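Local coordinates for protein NADPH-flavin oxidoreductase (Vibrio harveyi, PDB 1BKJ) that catalyses the NADPH-dependent reduction of FMN to FMNH2, which it supplies to luciferase for bioluminescence, working as a homodimeric flavoprotein, at residues A37-M42 with A105-I110; Q44-V49 with L77-D82; Q28-A33 with Q113-A118; G126-G131 with F153-G158. All blocks are in the same frame, centred on the assembly; numbering follows the deposited sequence.

Interaction 1. Residues A37-M42 with A105-I110; sequences ASSSSM and AVDSGI. With FMN (flavin mononucleotide), chain F; PO4 (phosphate ion), chain E.
Asp107, on helix 98-121, reaches the serine-rich loop 37-42 with a two-bond grip on Ser40. Its CB leaves the helix toward the loop, and with CG anti to the carbonyl carbon (chi1 -73°) the carboxylate faces Ser40, its two oxygens meeting N and OG on their syn sides, close to the carboxylate plane. OD2 accepts the amide N of Ser40 at 2.9 Å in a nearly straight bond (164°), while OD1 takes the hydroxyl OG of Ser40 at 2.8 Å and lies 3.6 Å from the flavin methyl C8M. One water donates to OD2 and also bonds Ser39 OG, itself hydrogen-bonded to Gln44 N. One helical turn on, Ile110 CG2 touches Ala37 CB at 3.8 Å. The loop forms one wall of an FMN site shared with the second subunit: Ser39 N donates to ribityl O3' at 3.1 Å, Ser40 OG comes within 3.2 Å of flavin C7, and Ile110 CD1 meets C8M at 3.6 Å. His11 and Arg15 of the second subunit bind the same flavin. A buried carboxylate with two protein donors and a water is probably stabilised as the anion, and probably steadies the loop whose neighbouring amide, Ser39 N, binds the flavin.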
loop_
_atom_site.group_PDB
_atom_site.type_symbol
_atom_site.label_atom_id
_atom_site.label_comp_id
_atom_site.label_asym_id
_atom_site.label_seq_id
_atom_site.Cartn_x
_atom_site.Cartn_y
_atom_site.Cartn_z
ATOM N N ALA A 37 -2.986 11.237 -0.871
ATOM C CA ALA A 37 -2.126 10.255 -0.190
ATOM C C ALA A 37 -0.642 10.633 -0.274
ATOM O O ALA A 37 -0.232 11.320 -1.212
ATOM C CB ALA A 37 -2.326 8.881 -0.806
ATOM N N SER A 38 0.153 10.186 0.708
ATOM C CA SER A 38 1.605 10.417 0.717
ATOM C C SER A 38 2.204 9.731 -0.511
ATOM O O SER A 38 1.679 8.713 -0.971
ATOM C CB SER A 38 2.243 9.806 1.967
ATOM O OG SER A 38 1.862 10.487 3.140
ATOM N N SER A 39 3.316 10.257 -1.005
ATOM C CA SER A 39 3.969 9.708 -2.183
ATOM C C SER A 39 5.479 9.659 -1.930
ATOM O O SER A 39 6.060 10.663 -1.497
ATOM C CB SER A 39 3.634 10.584 -3.394
ATOM O OG SER A 39 4.387 10.200 -4.530
ATOM N N SER A 40 6.101 8.500 -2.181
ATOM C CA SER A 40 7.546 8.315 -1.980
ATOM C C SER A 40 8.335 9.256 -2.863
ATOM O O SER A 40 8.174 9.223 -4.079
ATOM C CB SER A 40 7.978 6.880 -2.287
ATOM O OG SER A 40 7.287 5.932 -1.505
ATOM N N SER A 41 9.115 10.137 -2.226
ATOM C CA SER A 41 9.965 11.162 -2.877
ATOM C C SER A 41 9.178 12.080 -3.828
ATOM O O SER A 41 9.756 12.693 -4.740
ATOM C CB SER A 41 11.177 10.528 -3.600
ATOM O OG SER A 41 11.933 9.691 -2.752
ATOM N N MET A 42 7.857 12.148 -3.604
ATOM C CA MET A 42 6.909 12.925 -4.419
ATOM C C MET A 42 7.000 12.509 -5.915
ATOM O O MET A 42 6.714 13.292 -6.823
ATOM C CB MET A 42 7.137 14.433 -4.204
ATOM C CG MET A 42 5.995 15.342 -4.579
ATOM S SD MET A 42 4.402 14.843 -3.963
ATOM C CE MET A 42 3.470 16.303 -4.312
ATOM N N ALA A 105 4.270 -0.551 -5.614
ATOM C CA ALA A 105 3.334 -1.394 -4.864
ATOM C C ALA A 105 2.877 -0.778 -3.533
ATOM O O ALA A 105 1.683 -0.790 -3.224
ATOM C CB ALA A 105 3.936 -2.768 -4.642
ATOM N N VAL A 106 3.823 -0.223 -2.767
ATOM C CA VAL A 106 3.523 0.412 -1.488
ATOM C C VAL A 106 2.642 1.658 -1.704
ATOM O O VAL A 106 1.596 1.792 -1.071
ATOM C CB VAL A 106 4.843 0.786 -0.725
ATOM C CG1 VAL A 106 4.573 1.731 0.441
ATOM C CG2 VAL A 106 5.503 -0.470 -0.192
ATOM N N ASP A 107 3.056 2.534 -2.620
ATOM C CA ASP A 107 2.315 3.765 -2.916
ATOM C C ASP A 107 0.919 3.509 -3.493
ATOM O O ASP A 107 0.007 4.273 -3.196
ATOM C CB ASP A 107 3.131 4.694 -3.822
ATOM C CG ASP A 107 4.296 5.380 -3.092
ATOM O OD1 ASP A 107 4.768 4.897 -2.040
ATOM O OD2 ASP A 107 4.768 6.414 -3.598
ATOM N N SER A 108 0.745 2.419 -4.255
ATOM C CA SER A 108 -0.564 2.046 -4.834
ATOM C C SER A 108 -1.523 1.643 -3.727
ATOM O O SER A 108 -2.678 2.026 -3.756
ATOM C CB SER A 108 -0.439 0.888 -5.818
ATOM O OG SER A 108 0.138 1.330 -7.035
ATOM N N GLY A 109 -1.004 0.899 -2.748
ATOM C CA GLY A 109 -1.777 0.465 -1.595
ATOM C C GLY A 109 -2.238 1.647 -0.742
ATOM O O GLY A 109 -3.397 1.699 -0.331
ATOM N N ILE A 110 -1.342 2.611 -0.502
ATOM C CA ILE A 110 -1.649 3.826 0.270
ATOM C C ILE A 110 -2.755 4.628 -0.442
ATOM O O ILE A 110 -3.764 4.971 0.166
ATOM C CB ILE A 110 -0.386 4.728 0.429
ATOM C CG1 ILE A 110 0.675 3.994 1.244
ATOM C CG2 ILE A 110 -0.719 6.066 1.110
ATOM C CD1 ILE A 110 2.015 4.643 1.190
HETATM N N1 FMN F . 9.516 11.718 3.908
HETATM C C2 FMN F . 10.685 11.946 4.586
HETATM O O2 FMN F . 10.968 13.036 5.036
HETATM N N3 FMN F . 11.502 10.817 4.660
HETATM C C4 FMN F . 11.242 9.521 4.188
HETATM O O4 FMN F . 12.068 8.626 4.405
HETATM C C4A FMN F . 9.994 9.428 3.428
HETATM N N5 FMN F . 9.609 8.144 3.019
HETATM C C5A FMN F . 8.363 7.907 2.432
HETATM C C6 FMN F . 8.052 6.604 2.072
HETATM C C7 FMN F . 6.775 6.324 1.590
HETATM C C7M FMN F . 6.344 4.851 1.586
HETATM C C8 FMN F . 5.838 7.387 1.306
HETATM C C8M FMN F . 4.474 7.159 0.715
HETATM C C9 FMN F . 6.167 8.716 1.588
HETATM C C9A FMN F . 7.430 9.005 2.224
HETATM N N10 FMN F . 7.811 10.315 2.676
HETATM C C10 FMN F . 9.075 10.524 3.302
HETATM C "C1'" FMN F . 6.925 11.365 2.747
HETATM C "C2'" FMN F . 6.952 12.431 1.635
HETATM O "O2'" FMN F . 8.087 12.667 0.838
HETATM C "C3'" FMN F . 5.660 12.923 1.122
HETATM O "O3'" FMN F . 4.557 12.060 1.212
HETATM C "C4'" FMN F . 5.577 13.978 0.060
HETATM O "O4'" FMN F . 6.726 14.646 -0.450
HETATM C "C5'" FMN F . 4.239 14.502 -0.287
HETATM O "O5'" FMN F . 4.048 15.417 0.823
HETATM P P FMN F . 2.896 15.329 1.905
HETATM O O1P FMN F . 1.712 15.656 1.115
HETATM O O2P FMN F . 3.282 16.363 2.864
HETATM O O3P FMN F . 2.864 13.967 2.478
HETATM P P PO4 E . 11.563 11.420 0.658
HETATM O O1 PO4 E . 12.527 11.436 -0.526
HETATM O O2 PO4 E . 10.177 10.968 0.409
HETATM O O3 PO4 E . 12.297 10.373 1.446
HETATM O O4 PO4 E . 11.669 12.893 1.045
HETATM O O HOH W 1 0.259 7.092 -2.976
HETATM O O HOH W 2 3.750 7.712 -5.739
#

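Interaction 2. Residues Q44-V49 with L77-D82; sequences QVVSIV and LVFCID
Asp82 OD2 takes the hydroxyl of Ser47 across two antiparallel strands, OG to OD2 2.6 Å, on the anti lone pair of the carboxylate. Tyr181 OH of the second subunit hydrogen-bonds the same oxygen, and Arg85 adds a long, weak ion pair. The pairing joins strand 46-50, at one side of the central antiparallel sheet of this nitroreductase-family fold, to strand 75-82. Ser47 and Cys80 form a hydrogen-bonded pair, with Ser47 N to Cys80 O at 2.9 Å and Cys80 N to Ser47 O at 2.8 Å; Val49 and Val78 repeat it two residues on. Just before strand 46-50 begins, Val45 O accepts Asp82 N at 2.7 Å. Val46, Ile48, Phe79 and Ile81 share one sheet face, where Val46 and Phe79 pack against helix 98-121. CG1 and CD1 of Ile48 lie alongside the Phe79 ring, while CG2 adjoins Leu77 CB. Past the sheet edge, Ile48 and Val49 pair in parallel with a strand of the second subunit, so the sheet continues through the dimer interface. On the Phe79 ring, Val46 CG1 sits at the edge, 4.0 Å from CD2, and Ile48 CG1 lies 4.2 Å from the centroid in an off-centre CH-pi contact.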
loop_
_atom_site.group_PDB
_atom_site.type_symbol
_atom_site.label_atom_id
_atom_site.label_comp_id
_atom_site.label_asym_id
_atom_site.label_seq_id
_atom_site.Cartn_x
_atom_site.Cartn_y
_atom_site.Cartn_z
ATOM N N GLN A 44 5.139 10.349 -7.511
ATOM C CA GLN A 44 3.783 10.173 -8.068
ATOM C C GLN A 44 3.777 9.081 -9.152
ATOM O O GLN A 44 3.596 9.346 -10.338
ATOM C CB GLN A 44 3.225 11.525 -8.531
ATOM C CG GLN A 44 3.061 12.480 -7.359
ATOM C CD GLN A 44 2.534 13.822 -7.765
ATOM O OE1 GLN A 44 1.348 13.971 -8.052
ATOM N NE2 GLN A 44 3.413 14.810 -7.821
ATOM N N VAL A 45 3.999 7.848 -8.697
ATOM C CA VAL A 45 4.136 6.673 -9.563
ATOM C C VAL A 45 2.916 5.781 -9.809
ATOM O O VAL A 45 3.050 4.652 -10.307
ATOM C CB VAL A 45 5.308 5.790 -9.057
ATOM C CG1 VAL A 45 6.543 6.595 -9.025
ATOM C CG2 VAL A 45 5.027 5.224 -7.659
ATOM N N VAL A 46 1.744 6.276 -9.427
ATOM C CA VAL A 46 0.505 5.518 -9.586
ATOM C C VAL A 46 -0.401 6.100 -10.673
ATOM O O VAL A 46 -0.526 7.323 -10.819
ATOM C CB VAL A 46 -0.283 5.445 -8.243
ATOM C CG1 VAL A 46 -1.481 4.487 -8.353
ATOM C CG2 VAL A 46 0.644 5.016 -7.098
ATOM N N SER A 47 -0.954 5.198 -11.483
ATOM C CA SER A 47 -1.918 5.557 -12.516
ATOM C C SER A 47 -3.158 4.719 -12.271
ATOM O O SER A 47 -3.064 3.556 -11.840
ATOM C CB SER A 47 -1.390 5.302 -13.925
ATOM O OG SER A 47 -0.698 6.444 -14.380
ATOM N N ILE A 48 -4.319 5.337 -12.477
ATOM C CA ILE A 48 -5.602 4.665 -12.304
ATOM C C ILE A 48 -6.283 4.586 -13.663
ATOM O O ILE A 48 -6.277 5.559 -14.409
ATOM C CB ILE A 48 -6.547 5.436 -11.324
ATOM C CG1 ILE A 48 -5.887 5.589 -9.944
ATOM C CG2 ILE A 48 -7.928 4.711 -11.197
ATOM C CD1 ILE A 48 -6.664 6.452 -8.963
ATOM N N VAL A 49 -6.775 3.405 -14.021
ATOM C CA VAL A 49 -7.522 3.256 -15.264
ATOM C C VAL A 49 -8.974 3.010 -14.852
ATOM O O VAL A 49 -9.272 2.021 -14.175
ATOM C CB VAL A 49 -7.013 2.105 -16.190
ATOM C CG1 VAL A 49 -7.835 2.067 -17.459
ATOM C CG2 VAL A 49 -5.545 2.290 -16.557
ATOM N N LEU A 77 -12.006 0.593 -10.898
ATOM C CA LEU A 77 -10.720 1.292 -11.009
ATOM C C LEU A 77 -9.559 0.296 -10.989
ATOM O O LEU A 77 -9.553 -0.616 -10.164
ATOM C CB LEU A 77 -10.551 2.254 -9.830
ATOM C CG LEU A 77 -11.640 3.267 -9.485
ATOM C CD1 LEU A 77 -11.211 4.030 -8.254
ATOM C CD2 LEU A 77 -11.905 4.218 -10.659
ATOM N N VAL A 78 -8.599 0.447 -11.907
ATOM C CA VAL A 78 -7.437 -0.439 -11.971
ATOM C C VAL A 78 -6.196 0.381 -11.605
ATOM O O VAL A 78 -5.900 1.383 -12.256
ATOM C CB VAL A 78 -7.257 -1.080 -13.377
ATOM C CG1 VAL A 78 -6.161 -2.141 -13.346
ATOM C CG2 VAL A 78 -8.557 -1.708 -13.879
ATOM N N PHE A 79 -5.492 -0.050 -10.555
ATOM C CA PHE A 79 -4.297 0.633 -10.064
ATOM C C PHE A 79 -3.063 0.053 -10.680
ATOM O O PHE A 79 -2.830 -1.154 -10.606
ATOM C CB PHE A 79 -4.230 0.561 -8.548
ATOM C CG PHE A 79 -5.240 1.427 -7.870
ATOM C CD1 PHE A 79 -6.596 1.037 -7.797
ATOM C CD2 PHE A 79 -4.859 2.673 -7.354
ATOM C CE1 PHE A 79 -7.569 1.896 -7.222
ATOM C CE2 PHE A 79 -5.809 3.540 -6.778
ATOM C CZ PHE A 79 -7.174 3.152 -6.710
ATOM N N CYS A 80 -2.260 0.937 -11.255
ATOM C CA CYS A 80 -1.055 0.556 -11.967
ATOM C C CYS A 80 0.192 1.320 -11.558
ATOM O O CYS A 80 0.122 2.512 -11.239
ATOM C CB CYS A 80 -1.241 0.821 -13.479
ATOM S SG CYS A 80 -2.715 0.145 -14.261
ATOM N N ILE A 81 1.338 0.628 -11.630
ATOM C CA ILE A 81 2.661 1.241 -11.393
ATOM C C ILE A 81 2.906 1.999 -12.706
ATOM O O ILE A 81 2.617 1.469 -13.787
ATOM C CB ILE A 81 3.814 0.186 -11.235
ATOM C CG1 ILE A 81 3.598 -0.677 -9.993
ATOM C CG2 ILE A 81 5.176 0.902 -11.166
ATOM C CD1 ILE A 81 4.553 -1.833 -9.849
ATOM N N ASP A 82 3.402 3.228 -12.617
ATOM C CA ASP A 82 3.644 4.018 -13.813
ATOM C C ASP A 82 4.927 4.849 -13.763
ATOM O O ASP A 82 4.987 5.873 -13.083
ATOM C CB ASP A 82 2.438 4.941 -14.062
ATOM C CG ASP A 82 2.460 5.624 -15.435
ATOM O OD1 ASP A 82 3.480 5.597 -16.149
ATOM O OD2 ASP A 82 1.435 6.226 -15.800
#

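Interaction 3. Residues Q28-A33 with Q113-A118; sequences QTIIQA and QNCLLA
Ala33 and Ala118 meet methyl to methyl, CB to CB 3.6 Å, where helix 24-35 packs on helix 98-121. Such small side chains let the axes of the two short segments approach to 7.8 Å, running at 142° between their N-to-C directions. Ile30 adds a second apolar contact: its CG2, anti to the backbone N while CG1 stands beside it (chi1 -73°), lies against Cys115, 3.6 Å from its O and 3.9 Å from its CB. The thiol SG of Cys115 comes within 3.5 Å of the carbonyl oxygen Ile30 O. At the Ala33 end, the side-chain amide of Asn114 donates from ND2 to Ala33 O at 3.0 Å, a bent bond (135° at the hydrogen) tilted from both the carbonyl and amide planes. The other end of that amide is held too, for Asn114 OD1 accepts Gln113 NE2 of the second subunit; this bond probably helps set the rotation of the amide. Around this shell, Ile30 also leans on Leu124 and on Leu157 of strand 149-158, and Leu116 of helix 98-121 packs on Met155 and Leu157 of the same strand. Helix 98-121 thus lies between the sheet, helix 24-35 and the second subunit.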
loop_
_atom_site.group_PDB
_atom_site.type_symbol
_atom_site.label_atom_id
_atom_site.label_comp_id
_atom_site.label_asym_id
_atom_site.label_seq_id
_atom_site.Cartn_x
_atom_site.Cartn_y
_atom_site.Cartn_z
ATOM N N GLN A 28 -15.327 12.218 -8.247
ATOM C CA GLN A 28 -14.276 13.236 -8.265
ATOM C C GLN A 28 -13.669 13.383 -6.867
ATOM O O GLN A 28 -12.464 13.532 -6.742
ATOM C CB GLN A 28 -14.815 14.570 -8.797
ATOM N N THR A 29 -14.493 13.210 -5.833
ATOM C CA THR A 29 -14.057 13.280 -4.439
ATOM C C THR A 29 -13.224 12.037 -4.031
ATOM O O THR A 29 -12.219 12.169 -3.315
ATOM C CB THR A 29 -15.274 13.501 -3.524
ATOM O OG1 THR A 29 -15.834 14.792 -3.811
ATOM C CG2 THR A 29 -14.903 13.446 -2.057
ATOM N N ILE A 30 -13.607 10.855 -4.531
ATOM C CA ILE A 30 -12.894 9.597 -4.262
ATOM C C ILE A 30 -11.474 9.667 -4.846
ATOM O O ILE A 30 -10.516 9.289 -4.177
ATOM C CB ILE A 30 -13.688 8.381 -4.819
ATOM C CG1 ILE A 30 -14.908 8.133 -3.927
ATOM C CG2 ILE A 30 -12.834 7.098 -4.879
ATOM C CD1 ILE A 30 -16.027 7.356 -4.596
ATOM N N ILE A 31 -11.367 10.202 -6.064
ATOM C CA ILE A 31 -10.089 10.374 -6.768
ATOM C C ILE A 31 -9.246 11.439 -6.041
ATOM O O ILE A 31 -8.057 11.217 -5.827
ATOM C CB ILE A 31 -10.298 10.723 -8.305
ATOM C CG1 ILE A 31 -10.957 9.550 -9.059
ATOM C CG2 ILE A 31 -8.985 11.165 -8.988
ATOM C CD1 ILE A 31 -10.214 8.234 -9.015
ATOM N N GLN A 32 -9.859 12.555 -5.624
ATOM C CA GLN A 32 -9.132 13.602 -4.891
ATOM C C GLN A 32 -8.586 13.074 -3.560
ATOM O O GLN A 32 -7.473 13.418 -3.171
ATOM C CB GLN A 32 -9.991 14.850 -4.631
ATOM C CG GLN A 32 -10.238 15.776 -5.840
ATOM C CD GLN A 32 -8.988 16.096 -6.683
ATOM O OE1 GLN A 32 -9.010 15.960 -7.915
ATOM N NE2 GLN A 32 -7.898 16.521 -6.024
ATOM N N ALA A 33 -9.364 12.213 -2.897
ATOM C CA ALA A 33 -8.966 11.586 -1.641
ATOM C C ALA A 33 -7.742 10.695 -1.886
ATOM O O ALA A 33 -6.795 10.696 -1.092
ATOM C CB ALA A 33 -10.102 10.773 -1.080
ATOM N N GLN A 113 -6.243 2.783 -0.576
ATOM C CA GLN A 113 -6.922 2.755 0.703
ATOM C C GLN A 113 -7.601 4.082 0.994
ATOM O O GLN A 113 -8.663 4.093 1.599
ATOM C CB GLN A 113 -5.993 2.299 1.835
ATOM C CG GLN A 113 -6.663 2.091 3.208
ATOM C CD GLN A 113 -7.864 1.136 3.206
ATOM O OE1 GLN A 113 -8.023 0.304 2.316
ATOM N NE2 GLN A 113 -8.699 1.248 4.227
ATOM N N ASN A 114 -7.023 5.183 0.505
ATOM C CA ASN A 114 -7.631 6.505 0.669
ATOM C C ASN A 114 -8.926 6.570 -0.158
ATOM O O ASN A 114 -9.960 7.017 0.344
ATOM C CB ASN A 114 -6.670 7.606 0.228
ATOM C CG ASN A 114 -5.949 8.264 1.390
ATOM O OD1 ASN A 114 -5.967 7.787 2.518
ATOM N ND2 ASN A 114 -5.320 9.383 1.110
ATOM N N CYS A 115 -8.875 6.016 -1.377
ATOM C CA CYS A 115 -10.020 5.958 -2.300
ATOM C C CYS A 115 -11.156 5.150 -1.689
ATOM O O CYS A 115 -12.289 5.636 -1.617
ATOM C CB CYS A 115 -9.621 5.328 -3.636
ATOM S SG CYS A 115 -8.580 6.357 -4.674
ATOM N N LEU A 116 -10.818 3.960 -1.169
ATOM C CA LEU A 116 -11.795 3.066 -0.543
ATOM C C LEU A 116 -12.415 3.675 0.709
ATOM O O LEU A 116 -13.637 3.618 0.859
ATOM C CB LEU A 116 -11.201 1.677 -0.235
ATOM C CG LEU A 116 -12.170 0.622 0.334
ATOM C CD1 LEU A 116 -13.331 0.338 -0.620
ATOM C CD2 LEU A 116 -11.435 -0.662 0.666
ATOM N N LEU A 117 -11.588 4.275 1.576
ATOM C CA LEU A 117 -12.083 4.922 2.796
ATOM C C LEU A 117 -13.020 6.098 2.497
ATOM O O LEU A 117 -14.067 6.237 3.136
ATOM C CB LEU A 117 -10.937 5.368 3.702
ATOM C CG LEU A 117 -10.240 4.271 4.500
ATOM C CD1 LEU A 117 -9.117 4.893 5.291
ATOM C CD2 LEU A 117 -11.207 3.554 5.435
ATOM N N ALA A 118 -12.681 6.892 1.483
ATOM C CA ALA A 118 -13.521 8.013 1.059
ATOM C C ALA A 118 -14.880 7.448 0.617
ATOM O O ALA A 118 -15.918 7.900 1.089
ATOM C CB ALA A 118 -12.877 8.762 -0.088
#

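Interaction 4. Residues G126-G131 with F153-G158; sequences GVYIGG and FGMCLG. With FMN (flavin mononucleotide), chain D.
The strand-to-loop passage 126-131 borders the isoalloxazine ring of FMN, and its pairing with strand 149-158 in the central antiparallel sheet holds it there. Val127 and Cys156 make a hydrogen-bonded pair, Cys156 N to Val127 O 2.9 Å and almost straight (169°). Ile129 and Gly154 make the next, Ile129 N to Gly154 O and Gly154 N to Ile129 O each 2.8 Å, but with each donor above the acceptor's carbonyl plane. After Ile129 the chain turns: Gly130 N donates to flavin N5 at 3.0 Å, with a weak second bond to O4, and Gly131 N donates to O4. Tyr128 is sandwiched. Methyl CE of Met155 sits over one ring face, 3.9 Å from the centroid, with SD farther out in a Met-aromatic contact; the flavin methyl C8M lies over the opposite face, off toward the rim. Met155 bends only at its last torsion (chi3 -80°), which brings CE over the ring. The edge of Tyr128 points to the face of Phe153 in an offset edge-to-face pair, centroids 5.5 Å apart. On the other sheet face Cys156 SG touches Ile129 CG1, near Tyr69 and Val70 of helix 69-72. Tyr128 OH is bonded to Gln113 OE1 of helix 98-121, which packs on the Tyr128 face of the sheet, and the Phe153 ring meets that of Phe79 on the neighbouring strand 75-82.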
loop_
_atom_site.group_PDB
_atom_site.type_symbol
_atom_site.label_atom_id
_atom_site.label_comp_id
_atom_site.label_asym_id
_atom_site.label_seq_id
_atom_site.Cartn_x
_atom_site.Cartn_y
_atom_site.Cartn_z
ATOM N N GLY A 126 -17.125 -1.545 -1.250
ATOM C CA GLY A 126 -16.057 -1.885 -2.170
ATOM C C GLY A 126 -15.255 -3.125 -1.835
ATOM O O GLY A 126 -15.399 -3.696 -0.754
ATOM N N VAL A 127 -14.427 -3.545 -2.792
ATOM C CA VAL A 127 -13.579 -4.712 -2.636
ATOM C C VAL A 127 -12.402 -4.591 -3.586
ATOM O O VAL A 127 -12.561 -4.183 -4.732
ATOM C CB VAL A 127 -14.373 -6.070 -2.872
ATOM C CG1 VAL A 127 -14.903 -6.190 -4.297
ATOM C CG2 VAL A 127 -13.518 -7.296 -2.507
ATOM N N TYR A 128 -11.217 -4.931 -3.091
ATOM C CA TYR A 128 -10.009 -4.920 -3.920
ATOM C C TYR A 128 -10.058 -6.179 -4.786
ATOM O O TYR A 128 -10.665 -7.175 -4.379
ATOM C CB TYR A 128 -8.761 -5.010 -3.067
ATOM C CG TYR A 128 -8.336 -3.783 -2.324
ATOM C CD1 TYR A 128 -8.873 -3.484 -1.064
ATOM C CD2 TYR A 128 -7.356 -2.924 -2.857
ATOM C CE1 TYR A 128 -8.446 -2.350 -0.336
ATOM C CE2 TYR A 128 -6.922 -1.785 -2.141
ATOM C CZ TYR A 128 -7.478 -1.512 -0.882
ATOM O OH TYR A 128 -7.090 -0.423 -0.170
ATOM N N ILE A 129 -9.474 -6.127 -5.985
ATOM C CA ILE A 129 -9.454 -7.270 -6.905
ATOM C C ILE A 129 -8.010 -7.564 -7.347
ATOM O O ILE A 129 -7.519 -6.998 -8.335
ATOM C CB ILE A 129 -10.395 -7.046 -8.170
ATOM C CG1 ILE A 129 -11.846 -6.700 -7.755
ATOM C CG2 ILE A 129 -10.383 -8.279 -9.108
ATOM C CD1 ILE A 129 -12.602 -7.779 -7.004
ATOM N N GLY A 130 -7.340 -8.445 -6.601
ATOM C CA GLY A 130 -5.976 -8.830 -6.924
ATOM C C GLY A 130 -5.937 -9.980 -7.914
ATOM O O GLY A 130 -4.874 -10.304 -8.453
ATOM N N GLY A 131 -7.114 -10.562 -8.174
ATOM C CA GLY A 131 -7.273 -11.665 -9.108
ATOM C C GLY A 131 -6.832 -11.370 -10.532
ATOM O O GLY A 131 -6.508 -12.295 -11.268
ATOM N N PHE A 153 -3.705 -4.220 -9.142
ATOM C CA PHE A 153 -5.004 -4.689 -8.672
ATOM C C PHE A 153 -6.108 -3.765 -9.150
ATOM O O PHE A 153 -5.846 -2.651 -9.587
ATOM C CB PHE A 153 -5.047 -4.824 -7.124
ATOM C CG PHE A 153 -4.658 -3.569 -6.375
ATOM C CD1 PHE A 153 -5.612 -2.568 -6.095
ATOM C CD2 PHE A 153 -3.325 -3.356 -5.976
ATOM C CE1 PHE A 153 -5.251 -1.377 -5.445
ATOM C CE2 PHE A 153 -2.941 -2.157 -5.323
ATOM C CZ PHE A 153 -3.908 -1.165 -5.056
ATOM N N GLY A 154 -7.339 -4.245 -9.028
ATOM C CA GLY A 154 -8.503 -3.459 -9.373
ATOM C C GLY A 154 -9.272 -3.133 -8.101
ATOM O O GLY A 154 -8.870 -3.538 -6.999
ATOM N N MET A 155 -10.365 -2.388 -8.241
ATOM C CA MET A 155 -11.216 -2.028 -7.112
ATOM C C MET A 155 -12.646 -1.815 -7.584
ATOM O O MET A 155 -12.890 -1.040 -8.512
ATOM C CB MET A 155 -10.710 -0.760 -6.405
ATOM C CG MET A 155 -11.519 -0.396 -5.157
ATOM S SD MET A 155 -10.929 1.057 -4.323
ATOM C CE MET A 155 -9.564 0.364 -3.436
ATOM N N CYS A 156 -13.572 -2.541 -6.962
ATOM C CA CYS A 156 -14.998 -2.417 -7.252
ATOM C C CYS A 156 -15.592 -1.426 -6.257
ATOM O O CYS A 156 -15.255 -1.464 -5.078
ATOM C CB CYS A 156 -15.729 -3.749 -7.062
ATOM S SG CYS A 156 -15.246 -5.064 -8.156
ATOM N N LEU A 157 -16.423 -0.504 -6.742
ATOM C CA LEU A 157 -17.099 0.479 -5.894
ATOM C C LEU A 157 -18.573 0.551 -6.306
ATOM O O LEU A 157 -18.903 0.374 -7.483
ATOM C CB LEU A 157 -16.461 1.885 -6.010
ATOM C CG LEU A 157 -15.016 2.159 -5.547
ATOM C CD1 LEU A 157 -14.614 3.590 -5.863
ATOM C CD2 LEU A 157 -14.854 1.843 -4.055
ATOM N N GLY A 158 -19.450 0.771 -5.331
ATOM C CA GLY A 158 -20.873 0.888 -5.616
ATOM C C GLY A 158 -21.722 0.849 -4.365
ATOM O O GLY A 158 -21.206 0.767 -3.251
HETATM N N1 FMN D . -11.553 -10.160 -2.559
HETATM C C2 FMN D . -12.213 -10.762 -3.605
HETATM O O2 FMN D . -13.291 -11.294 -3.530
HETATM N N3 FMN D . -11.466 -10.777 -4.774
HETATM C C4 FMN D . -10.085 -10.452 -4.920
HETATM O O4 FMN D . -9.563 -10.652 -6.002
HETATM C C4A FMN D . -9.469 -9.927 -3.735
HETATM N N5 FMN D . -8.217 -9.352 -3.911
HETATM C C5A FMN D . -7.648 -8.565 -2.899
HETATM C C6 FMN D . -6.469 -7.904 -3.188
HETATM C C7 FMN D . -5.891 -7.059 -2.242
HETATM C C7M FMN D . -4.687 -6.188 -2.711
HETATM C C8 FMN D . -6.498 -6.916 -0.961
HETATM C C8M FMN D . -5.885 -6.141 0.159
HETATM C C9 FMN D . -7.667 -7.567 -0.666
HETATM C C9A FMN D . -8.287 -8.409 -1.641
HETATM N N10 FMN D . -9.562 -9.055 -1.444
HETATM C C10 FMN D . -10.202 -9.733 -2.513
HETATM C "C1'" FMN D . -10.328 -8.799 -0.346
HETATM C "C2'" FMN D . -10.325 -9.821 0.768
HETATM O "O2'" FMN D . -10.295 -11.163 0.526
HETATM C "C3'" FMN D . -10.447 -9.324 2.148
HETATM O "O3'" FMN D . -9.893 -8.060 2.411
HETATM C "C4'" FMN D . -10.492 -10.236 3.344
HETATM O "O4'" FMN D . -10.748 -11.609 3.170
HETATM C "C5'" FMN D . -10.681 -9.696 4.679
HETATM O "O5'" FMN D . -12.113 -9.408 4.686
HETATM P P FMN D . -12.761 -7.915 4.765
HETATM O O1P FMN D . -12.417 -7.462 6.100
HETATM O O2P FMN D . -14.193 -8.164 4.472
HETATM O O3P FMN D . -12.063 -7.031 3.802
#

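In the fold
From the N terminus, helix 24-35 opens the widest loop, closed by interaction 3 on helix 98-121. The flavin-facing loop 37-42 follows and returns to the same helix in interaction 1, nested inside it; interaction 2, nested further, pairs strands 46-50 and 75-82. The chain leaves helix 98-121 for strand 125-129, and interaction 4 comes in series after the others have closed. Interactions 2 and 4 share the sheet, since strands 75-82 and 149-158 are neighbours, while helix 98-121 carries interactions 1 and 3. Interactions 1 and 4 line different FMN sites, each completed by the partner subunit, so each subunit contributes to both flavin sites of the dimer.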